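Local coordinates for putative DNA-binding protein (Ralstonia eutropha, PDB 3HWU) that is of unknown function but carries a Plants and Prokaryotes Conserved (PCC, DUF296) domain and may bind DNA, at residues 47-52 and 109-114. Residues are numbered along the deposited sequence; the frame is centred on the assembly and turned at random. Where two conformers were deposited one is given.
Sequences GFMSEA and LGLTVG
Phe48 and Glu51 each offer a backbone carbonyl to strand 110-114, one before and one after the corner that the chain turns at Ser50. Before the corner, Gly114 N donates to Phe48 O in a straight bond (171° at hydrogen). Past it, Thr112 N donates to Glu51 O at 2.9 Å, and the same oxygen also takes a CA-H contact from Leu111. Thr112 O receives less regular company. Ser50 N reaches it at 2.9 Å in a bent, weak bond, Met49 CA lies 3.2 Å away, and Ser50 OG is close enough to be a further donor, though its proton could go to another acceptor. A chi1 of 53° places this hydroxyl between its own backbone N and carbonyl carbon, turned toward the Thr112 and Val113 carbonyls. One water links Ser50 OG with Val113 O, to which it donates at 2.9 Å. A second water pairs with Thr112 OG1 at 2.8 Å. In the conformer of Glu51 given here, its side chain runs alongside that of Thr112, with CG 4.0 Å from Thr112 CB. On the face that carries Ala52 and Leu111, their CB atoms meet; the bent chain of Met49, a selenomethionine, brings its selenium to 3.8 Å from Leu111 CD1. Val25 of helix 25-35 touches Met49, Leu111 and Val113, covering this apolar side. Ser50 and Glu51 both face Thr112, the definition of a classic beta bulge; it falls at the corner, where the end of strand 103-114 passes from pairing with strand 51-58 to a bridge with the end of strand 40-49, within the antiparallel sheet of this PCC-domain fold.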
# COMPACT_ATOMS: atom_id res chain seq x y z
N GLY A 47 0.84 -11.30 0.03
CA GLY A 47 1.15 -12.74 0.06
C GLY A 47 -0.02 -13.56 0.55
O GLY A 47 -1.12 -13.04 0.62
N PHE A 48 0.22 -14.81 0.89
CA PHE A 48 -0.80 -15.73 1.40
C PHE A 48 -0.27 -16.32 2.70
O PHE A 48 0.85 -16.84 2.71
CB PHE A 48 -1.09 -16.87 0.43
CG PHE A 48 -2.17 -17.79 0.90
CD1 PHE A 48 -3.47 -17.37 0.88
CD2 PHE A 48 -1.86 -19.00 1.40
CE1 PHE A 48 -4.48 -18.23 1.35
CE2 PHE A 48 -2.84 -19.88 1.84
CZ PHE A 48 -4.11 -19.48 1.85
N MSE A 49 -1.05 -16.15 3.76
CA MSE A 49 -0.63 -16.49 5.13
C MSE A 49 -1.37 -17.69 5.72
O MSE A 49 -2.59 -17.74 5.69
CB MSE A 49 -0.88 -15.30 6.03
CG MSE A 49 -0.17 -14.01 5.60
SE MSE A 49 1.73 -14.17 5.51
CE MSE A 49 1.98 -12.96 4.05
N SER A 50 -0.65 -18.65 6.27
CA SER A 50 -1.30 -19.68 7.06
C SER A 50 -1.87 -19.11 8.36
O SER A 50 -2.92 -19.56 8.85
CB SER A 50 -0.33 -20.80 7.38
OG SER A 50 0.85 -20.33 7.97
N GLU A 51 -1.21 -18.10 8.91
CA GLU A 51 -1.81 -17.38 10.01
C GLU A 51 -1.29 -15.96 10.04
O GLU A 51 -0.16 -15.70 9.67
CB GLU A 51 -1.57 -18.06 11.33
CG GLU A 51 -0.16 -18.31 11.59
CD GLU A 51 0.06 -18.97 12.95
OE1 GLU A 51 0.14 -18.25 13.96
OE2 GLU A 51 0.15 -20.21 12.98
N ALA A 52 -2.18 -15.07 10.46
CA ALA A 52 -1.88 -13.66 10.64
C ALA A 52 -2.56 -13.25 11.94
O ALA A 52 -3.77 -13.38 12.07
CB ALA A 52 -2.37 -12.84 9.46
N LEU A 109 0.92 -8.32 14.84
CA LEU A 109 1.81 -8.90 15.88
C LEU A 109 2.68 -9.98 15.30
O LEU A 109 3.79 -10.19 15.76
CB LEU A 109 0.98 -9.45 17.02
CG LEU A 109 0.13 -8.41 17.76
CD1 LEU A 109 -0.73 -9.09 18.85
CD2 LEU A 109 0.99 -7.29 18.36
N GLY A 110 2.23 -10.71 14.29
CA GLY A 110 3.03 -11.76 13.67
C GLY A 110 2.24 -12.40 12.54
O GLY A 110 1.01 -12.28 12.48
N LEU A 111 2.95 -13.02 11.61
CA LEU A 111 2.31 -13.70 10.49
C LEU A 111 3.31 -14.63 9.83
O LEU A 111 4.53 -14.39 9.87
CB LEU A 111 1.68 -12.71 9.49
CG LEU A 111 2.59 -11.79 8.70
CD1 LEU A 111 1.78 -10.99 7.66
CD2 LEU A 111 3.40 -10.80 9.57
N THR A 112 2.73 -15.71 9.29
CA THR A 112 3.48 -16.83 8.74
C THR A 112 2.95 -17.14 7.34
O THR A 112 1.75 -17.30 7.15
CB THR A 112 3.35 -18.08 9.62
OG1 THR A 112 3.81 -17.78 10.94
CG2 THR A 112 4.16 -19.24 9.06
N VAL A 113 3.87 -17.23 6.37
CA VAL A 113 3.50 -17.55 5.00
C VAL A 113 2.92 -18.97 4.94
O VAL A 113 3.50 -19.92 5.53
CB VAL A 113 4.71 -17.47 4.06
CG1 VAL A 113 4.38 -17.82 2.62
CG2 VAL A 113 5.37 -16.05 4.15
N GLY A 114 1.83 -19.11 4.21
CA GLY A 114 1.17 -20.39 4.02
C GLY A 114 1.59 -21.07 2.74
O GLY A 114 2.75 -21.01 2.32
O HOH W 1 2.87 -22.37 6.88
O HOH W 2 2.51 -16.18 12.78